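Local atomic coordinates of major Capsid Protein VP1 (Chimpanzee polyomavirus Bob, PDB entry 6Y9I), a protein that forms the outer shell of the polyomavirus capsid as pentamers and probably recognises glycan receptors on the host cell. Residues T96-I101 with A257-G262; K40-Y45 with G262-A267. One frame throughout, in Å; residues are numbered along the deposited sequence.

Contact 1. Residues T96-I101 with A257-G262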
ATOM      1  N   THR A  96      15.075 -11.517  12.250  1.00 21.28           N
ATOM      2  CA  THR A  96      15.182 -12.323  11.022  1.00 22.21           C
ATOM      3  C   THR A  96      15.374 -11.365   9.853  1.00 22.39           C
ATOM      4  O   THR A  96      14.842 -10.238   9.881  1.00 20.66           O
ATOM      5  CB  THR A  96      14.017 -13.316  10.911  1.00 22.51           C
ATOM      6  OG1 THR A  96      14.320 -14.156   9.805  1.00 23.29           O
ATOM      7  CG2 THR A  96      12.676 -12.650  10.699  1.00 23.51           C
ATOM      8  N   GLU A  97      16.125 -11.800   8.863  1.00 19.93           N
ATOM      9  CA  GLU A  97      16.469 -10.944   7.726  1.00 22.45           C
ATOM     10  C   GLU A  97      16.597 -11.804   6.480  1.00 21.18           C
ATOM     11  O   GLU A  97      17.239 -12.867   6.555  1.00 19.70           O
ATOM     12  CB  GLU A  97      17.796 -10.258   8.012  1.00 25.60           C
ATOM     13  CG  GLU A  97      18.243  -9.395   6.881  1.00 29.60           C
ATOM     14  CD  GLU A  97      17.993  -7.939   7.162  1.00 36.66           C
ATOM     15  OE1 GLU A  97      16.849  -7.617   7.581  1.00 41.31           O
ATOM     16  OE2 GLU A  97      18.959  -7.152   6.992  1.00 40.28           O
ATOM     17  N   ILE A  98      16.009 -11.353   5.373  1.00 21.55           N
ATOM     18  CA  ILE A  98      16.320 -11.902   4.027  1.00 21.67           C
ATOM     19  C   ILE A  98      17.628 -11.278   3.555  1.00 21.14           C
ATOM     20  O   ILE A  98      17.701 -10.031   3.391  1.00 21.36           O
ATOM     21  CB  ILE A  98      15.172 -11.615   3.055  1.00 22.58           C
ATOM     22  CG1 ILE A  98      13.857 -12.179   3.573  1.00 23.90           C
ATOM     23  CG2 ILE A  98      15.484 -12.100   1.648  1.00 22.90           C
ATOM     24  CD1 ILE A  98      12.651 -11.515   2.963  1.00 25.84           C
ATOM     25  N   VAL A  99      18.622 -12.097   3.269  1.00 20.79           N
ATOM     26  CA  VAL A  99      19.976 -11.583   2.913  1.00 22.31           C
ATOM     27  C   VAL A  99      20.189 -11.642   1.407  1.00 21.07           C
ATOM     28  O   VAL A  99      19.813 -12.661   0.790  1.00 24.34           O
ATOM     29  CB  VAL A  99      21.095 -12.338   3.660  1.00 26.05           C
ATOM     30  CG1 VAL A  99      22.456 -11.843   3.230  1.00 27.36           C
ATOM     31  CG2 VAL A  99      20.946 -12.140   5.156  1.00 28.21           C
ATOM     32  N   GLY A 100      20.757 -10.576   0.849  1.00 22.00           N
ATOM     33  CA  GLY A 100      21.113 -10.472  -0.575  1.00 21.13           C
ATOM     34  C   GLY A 100      20.031  -9.813  -1.416  1.00 20.54           C
ATOM     35  O   GLY A 100      20.013 -10.040  -2.632  1.00 22.27           O
ATOM     36  N   ILE A 101      19.203  -8.948  -0.821  1.00 21.66           N
ATOM     37  CA  ILE A 101      18.058  -8.291  -1.509  1.00 21.19           C
ATOM     38  C   ILE A 101      18.595  -7.409  -2.641  1.00 21.47           C
ATOM     39  O   ILE A 101      17.973  -7.371  -3.714  1.00 21.91           O
ATOM     40  CB  ILE A 101      17.188  -7.532  -0.490  1.00 20.82           C
ATOM     41  CG1 ILE A 101      16.414  -8.543   0.363  1.00 20.86           C
ATOM     42  CG2 ILE A 101      16.287  -6.502  -1.178  1.00 20.99           C
ATOM     43  CD1 ILE A 101      15.669  -7.951   1.570  1.00 20.64           C
ATOM     44  N   ALA A 257      11.682 -21.654   7.166  1.00 21.90           N
ATOM     45  CA  ALA A 257      11.605 -20.503   6.246  1.00 22.95           C
ATOM     46  C   ALA A 257      11.200 -20.950   4.844  1.00 22.33           C
ATOM     47  O   ALA A 257      11.413 -22.110   4.441  1.00 20.56           O
ATOM     48  CB  ALA A 257      12.912 -19.752   6.226  1.00 23.21           C
ATOM     49  N   ALA A 258      10.630 -20.004   4.116  1.00 22.35           N
ATOM     50  CA  ALA A 258      10.428 -20.041   2.652  1.00 24.18           C
ATOM     51  C   ALA A 258      10.528 -18.606   2.147  1.00 22.73           C
ATOM     52  O   ALA A 258       9.830 -17.785   2.699  1.00 23.82           O
ATOM     53  CB  ALA A 258       9.102 -20.650   2.326  1.00 24.73           C
ATOM     54  N   ASP A 259      11.423 -18.322   1.211  1.00 21.56           N
ATOM     55  CA  ASP A 259      11.552 -16.955   0.669  1.00 22.62           C
ATOM     56  C   ASP A 259      11.694 -17.022  -0.835  1.00 21.75           C
ATOM     57  O   ASP A 259      12.820 -16.883  -1.295  1.00 24.49           O
ATOM     58  CB  ASP A 259      12.727 -16.233   1.306  1.00 22.03           C
ATOM     59  CG  ASP A 259      12.423 -15.915   2.752  1.00 24.44           C
ATOM     60  OD1 ASP A 259      11.570 -15.026   2.969  1.00 23.54           O
ATOM     61  OD2 ASP A 259      12.998 -16.607   3.648  1.00 21.92           O
ATOM     62  N   ILE A 260      10.573 -17.173  -1.543  1.00 20.93           N
ATOM     63  CA  ILE A 260      10.525 -16.982  -3.015  1.00 20.16           C
ATOM     64  C   ILE A 260      10.479 -15.468  -3.287  1.00 19.99           C
ATOM     65  O   ILE A 260       9.514 -14.815  -2.852  1.00 19.27           O
ATOM     66  CB  ILE A 260       9.320 -17.705  -3.628  1.00 19.88           C
ATOM     67  CG1 ILE A 260       9.367 -19.210  -3.336  1.00 20.73           C
ATOM     68  CG2 ILE A 260       9.261 -17.402  -5.120  1.00 20.57           C
ATOM     69  CD1 ILE A 260       8.150 -19.926  -3.844  1.00 22.80           C
ATOM     70  N   CYS A 261      11.485 -14.930  -3.967  1.00 20.28           N
ATOM     71  CA  CYS A 261      11.646 -13.468  -4.209  1.00 20.96           C
ATOM     72  C   CYS A 261      11.111 -13.097  -5.590  1.00 20.72           C
ATOM     73  O   CYS A 261      10.999 -11.916  -5.876  1.00 22.28           O
ATOM     74  CB  CYS A 261      13.095 -13.075  -3.982  1.00 23.76           C
ATOM     75  SG  CYS A 261      13.569 -13.301  -2.243  1.00 30.19           S
ATOM     76  N   GLY A 262      10.743 -14.088  -6.407  1.00 20.55           N
ATOM     77  CA  GLY A 262      10.154 -13.874  -7.738  1.00 21.23           C
ATOM     78  C   GLY A 262      10.639 -14.941  -8.686  1.00 21.37           C
ATOM     79  O   GLY A 262      11.115 -15.979  -8.199  1.00 21.85           O
TER

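Contact 2. Residues K40-Y45 with G262-A267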
ATOM      1  N   LYS A  40      24.230 -27.542 -10.815  1.00 32.66           N
ATOM      2  CA  LYS A  40      24.833 -26.660  -9.776  1.00 36.45           C
ATOM      3  C   LYS A  40      24.790 -25.168 -10.167  1.00 31.67           C
ATOM      4  O   LYS A  40      24.764 -24.337  -9.246  1.00 31.35           O
ATOM      5  CB  LYS A  40      26.294 -27.055  -9.524  1.00 38.47           C
ATOM      6  CG  LYS A  40      27.179 -27.013 -10.765  1.00 41.84           C
ATOM      7  CD  LYS A  40      28.651 -26.799 -10.495  1.00 46.37           C
ATOM      8  CE  LYS A  40      29.273 -27.952  -9.748  1.00 49.05           C
ATOM      9  NZ  LYS A  40      30.632 -27.593  -9.294  1.00 52.92           N
ATOM     10  N   GLU A  41      24.827 -24.823 -11.453  1.00 28.66           N
ATOM     11  CA  GLU A  41      24.819 -23.416 -11.936  1.00 29.96           C
ATOM     12  C   GLU A  41      23.544 -22.701 -11.471  1.00 27.90           C
ATOM     13  O   GLU A  41      23.569 -21.452 -11.390  1.00 30.28           O
ATOM     14  CB  GLU A  41      24.889 -23.329 -13.467  1.00 31.89           C
ATOM     15  N   TRP A  42      22.485 -23.453 -11.159  1.00 24.09           N
ATOM     16  CA  TRP A  42      21.155 -22.898 -10.842  1.00 22.84           C
ATOM     17  C   TRP A  42      20.816 -23.099  -9.363  1.00 23.00           C
ATOM     18  O   TRP A  42      19.643 -22.958  -9.019  1.00 21.33           O
ATOM     19  CB  TRP A  42      20.134 -23.468 -11.825  1.00 24.59           C
ATOM     20  CG  TRP A  42      20.413 -22.950 -13.200  1.00 25.94           C
ATOM     21  CD1 TRP A  42      20.951 -23.631 -14.253  1.00 29.02           C
ATOM     22  CD2 TRP A  42      20.316 -21.582 -13.625  1.00 29.53           C
ATOM     23  NE1 TRP A  42      21.159 -22.789 -15.309  1.00 31.19           N
ATOM     24  CE2 TRP A  42      20.763 -21.528 -14.961  1.00 30.31           C
ATOM     25  CE3 TRP A  42      19.863 -20.405 -13.023  1.00 28.98           C
ATOM     26  CZ2 TRP A  42      20.734 -20.349 -15.703  1.00 31.59           C
ATOM     27  CZ3 TRP A  42      19.878 -19.227 -13.744  1.00 30.71           C
ATOM     28  CH2 TRP A  42      20.303 -19.204 -15.072  1.00 30.36           C
ATOM     29  N   TYR A  43      21.816 -23.366  -8.509  1.00 22.64           N
ATOM     30  CA  TYR A  43      21.602 -23.444  -7.045  1.00 21.57           C
ATOM     31  C   TYR A  43      20.882 -22.148  -6.605  1.00 20.34           C
ATOM     32  O   TYR A  43      21.316 -21.050  -6.976  1.00 21.85           O
ATOM     33  CB  TYR A  43      22.924 -23.650  -6.324  1.00 23.02           C
ATOM     34  CG  TYR A  43      22.811 -23.624  -4.826  1.00 21.71           C
ATOM     35  CD1 TYR A  43      21.939 -24.489  -4.173  1.00 22.57           C
ATOM     36  CD2 TYR A  43      23.543 -22.725  -4.076  1.00 22.07           C
ATOM     37  CE1 TYR A  43      21.813 -24.470  -2.796  1.00 23.87           C
ATOM     38  CE2 TYR A  43      23.429 -22.699  -2.695  1.00 23.92           C
ATOM     39  CZ  TYR A  43      22.560 -23.569  -2.059  1.00 23.67           C
ATOM     40  OH  TYR A  43      22.426 -23.557  -0.707  1.00 26.65           O
ATOM     41  N   GLY A  44      19.822 -22.262  -5.826  1.00 19.47           N
ATOM     42  CA  GLY A  44      19.091 -21.082  -5.345  1.00 20.41           C
ATOM     43  C   GLY A  44      17.928 -20.700  -6.234  1.00 20.69           C
ATOM     44  O   GLY A  44      17.192 -19.735  -5.879  1.00 19.45           O
ATOM     45  N   TYR A  45      17.729 -21.453  -7.313  1.00 19.83           N
ATOM     46  CA  TYR A  45      16.633 -21.299  -8.295  1.00 19.25           C
ATOM     47  C   TYR A  45      15.921 -22.646  -8.401  1.00 22.09           C
ATOM     48  O   TYR A  45      16.460 -23.685  -7.923  1.00 22.94           O
ATOM     49  CB  TYR A  45      17.143 -20.898  -9.686  1.00 19.98           C
ATOM     50  CG  TYR A  45      17.819 -19.554  -9.820  1.00 20.54           C
ATOM     51  CD1 TYR A  45      19.131 -19.356  -9.402  1.00 20.96           C
ATOM     52  CD2 TYR A  45      17.176 -18.502 -10.439  1.00 22.19           C
ATOM     53  CE1 TYR A  45      19.776 -18.138  -9.566  1.00 22.65           C
ATOM     54  CE2 TYR A  45      17.803 -17.286 -10.631  1.00 21.88           C
ATOM     55  CZ  TYR A  45      19.103 -17.100 -10.196  1.00 23.62           C
ATOM     56  OH  TYR A  45      19.684 -15.875 -10.345  1.00 23.25           O
ATOM     57  N   GLY A 262      10.743 -14.088  -6.407  1.00 20.55           N
ATOM     58  CA  GLY A 262      10.154 -13.874  -7.738  1.00 21.23           C
ATOM     59  C   GLY A 262      10.639 -14.941  -8.686  1.00 21.37           C
ATOM     60  O   GLY A 262      11.115 -15.979  -8.199  1.00 21.85           O
ATOM     61  N   VAL A 263      10.553 -14.672  -9.983  1.00 20.65           N
ATOM     62  CA  VAL A 263      10.927 -15.603 -11.070  1.00 21.74           C
ATOM     63  C   VAL A 263      11.840 -14.860 -12.040  1.00 21.79           C
ATOM     64  O   VAL A 263      11.741 -13.604 -12.174  1.00 18.12           O
ATOM     65  CB  VAL A 263       9.684 -16.158 -11.796  1.00 20.36           C
ATOM     66  CG1 VAL A 263       8.720 -16.803 -10.822  1.00 21.26           C
ATOM     67  CG2 VAL A 263       8.969 -15.077 -12.601  1.00 23.51           C
ATOM     68  N   MET A 264      12.709 -15.606 -12.699  1.00 20.76           N
ATOM     69  CA  MET A 264      13.352 -15.133 -13.940  1.00 21.78           C
ATOM     70  C   MET A 264      12.593 -15.770 -15.105  1.00 20.76           C
ATOM     71  O   MET A 264      11.994 -16.874 -14.924  1.00 21.25           O
ATOM     72  CB  MET A 264      14.843 -15.475 -13.982  1.00 22.12           C
ATOM     73  CG  MET A 264      15.120 -16.925 -14.072  1.00 27.23           C
ATOM     74  SD  MET A 264      16.800 -17.262 -14.648  1.00 31.24           S
ATOM     75  CE  MET A 264      16.579 -17.141 -16.423  1.00 30.38           C
ATOM     76  N   VAL A 265      12.582 -15.067 -16.225  1.00 22.11           N
ATOM     77  CA  VAL A 265      11.979 -15.498 -17.517  1.00 20.35           C
ATOM     78  C   VAL A 265      13.105 -15.771 -18.525  1.00 23.78           C
ATOM     79  O   VAL A 265      13.999 -14.890 -18.718  1.00 21.90           O
ATOM     80  CB  VAL A 265      10.974 -14.456 -18.027  1.00 21.37           C
ATOM     81  CG1 VAL A 265      10.370 -14.902 -19.341  1.00 21.53           C
ATOM     82  CG2 VAL A 265       9.875 -14.153 -17.015  1.00 22.11           C
ATOM     83  N   LYS A 266      13.117 -16.992 -19.064  1.00 23.98           N
ATOM     84  CA  LYS A 266      14.120 -17.471 -20.034  1.00 27.23           C
ATOM     85  C   LYS A 266      13.825 -16.847 -21.399  1.00 24.83           C
ATOM     86  O   LYS A 266      12.667 -16.880 -21.819  1.00 26.43           O
ATOM     87  CB  LYS A 266      14.087 -19.003 -20.100  1.00 34.07           C
ATOM     88  CG  LYS A 266      15.174 -19.695 -19.292  1.00 39.87           C
ATOM     89  CD  LYS A 266      15.053 -21.213 -19.247  1.00 42.65           C
ATOM     90  CE  LYS A 266      15.119 -21.864 -20.609  1.00 40.61           C
ATOM     91  NZ  LYS A 266      16.415 -21.580 -21.262  1.00 45.34           N
ATOM     92  N   ALA A 267      14.830 -16.272 -22.053  1.00 22.99           N
ATOM     93  CA  ALA A 267      14.682 -15.639 -23.380  1.00 26.73           C
ATOM     94  C   ALA A 267      14.170 -16.674 -24.407  1.00 27.88           C
ATOM     95  O   ALA A 267      13.339 -16.328 -25.207  1.00 25.89           O
ATOM     96  CB  ALA A 267      15.996 -15.023 -23.812  1.00 28.70           C
TER

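Contact 1. Residues T96-I101 with A257-G262
The carboxylate of Asp259 has Ile98 CG1 above one of its faces, 4.1 Å from Asp259 CG, and the ethyl arm runs on to CD1 out past OD1. This is an interior contact of the VP1 β-sandwich, a jelly-roll fold, between strands 87-98 and 252-265. The two are not paired with each other: strand 87-98 bonds here to strand 272-291 (Glu97 with Tyr280), whereas Ala258 and Ile260 bond to strand 131-138. The side chains meet across the interior, with Ile98 CA and Asp259 CA 7.7 Å apart.

Both carbons of the ethyl arm approach the same oxygen, Ile98 CD1 lying 3.7 Å from Asp259 OD1. With CG1 beside the backbone N and anti to the carbonyl carbon (chi1 -57°), the arm leans over the acid while CG2 is left to turn toward Cys261. No hydrogen bond crosses between the segments, so the isoleucine supplies an apolar cover, and the acid finds its polar partners on other strands. Asp259 OD1 takes a hydrogen bond from His133 ND1 and forms a salt bridge with Arg279 NH2. These partners of OD1 probably offset much of the cost of burying the charge, and OD2 is hydrogen-bonded as well; the positive guanidinium probably helps to keep the acid ionised.

Residue types follow the alternation of the strand. Asp259 and Cys261 point toward Ile98, whereas Ile260 between them packs on Met30 and on Ile105 of a third subunit. Ile98, branched at CB, can serve both inward neighbours at once, and it also rests on Leu277 and His133. Cysteine, short and weakly polar, suits the apolar end of this row, where the contact is loose: Ile98 CG2 reaches Cys261 SG at 4.5 Å.

Contact 2. Residues K40-Y45 with G262-A267
A Met-aromatic cluster joins the loop after strand 8-26 to the far end of strand 252-265, close to a neighbouring subunit of the pentamer. The thioether of Met264 comes up beside two aromatic rings, those of Trp42 and Tyr45, and accounts for the whole contact. Its SD atom is 3.8 Å from Trp42 CZ3 and 4.1 Å from Tyr45 CE2. To both rings the approach is oblique. The sulfur stands 54° off the normal of the Trp42 six-membered ring, and it meets the Tyr45 ring at a similar slant. Met264 CG lies between the backbone N and the carbonyl carbon (chi1 67°), and the chain then turns about the CG-SD bond, setting SD rather than the terminal CE nearest the rings; it runs roughly at right angles to both aromatic side chains.

The rings are brought together by a type II turn from Trp42 to Tyr45, closed by the bond from Tyr45 N to Trp42 O at 3.0 Å. Gly44 fits its third position, where phi is positive. Trp42 directs its rim at a face of Tyr45, with CE3 3.8 Å above that plane and toward its margin. Beyond the pair, Arg273 makes a cation-pi contact with Trp42, and Tyr45 OH is hydrogen-bonded to Ser149 O of a second subunit.

Methionine suits this place because its chain is flexible and its sulfur polarisable, able to meet two differently turned rings. A backbone bond between Gly44 and Gly276 of strand 272-291 helps to hold the loop in place; with no hydrogen bond between the segments, their direct attraction is probably dispersion and sulfur-aromatic in kind.

Contacts 1 and 2 lie about 15 Å apart, centre to centre, along the same strand, 252-265, and meet in sequence at Gly262, which belongs to both. Along the chain the order is 40-45, 96-101, 257-262, 262-267, so both segments of contact 1 fall between the outer limits of contact 2. Strand 252-265 thus touches strand 87-98 within the core of the sandwich, then, nearer its end, the loop that follows strand 8-26. Strand 272-291 pairs with it from Gly262 on, while strand 131-138 flanks the part in contact 1. Each contact also has residues meeting the second subunit, which places this strand's surroundings close to the interfaces that hold the pentamer together.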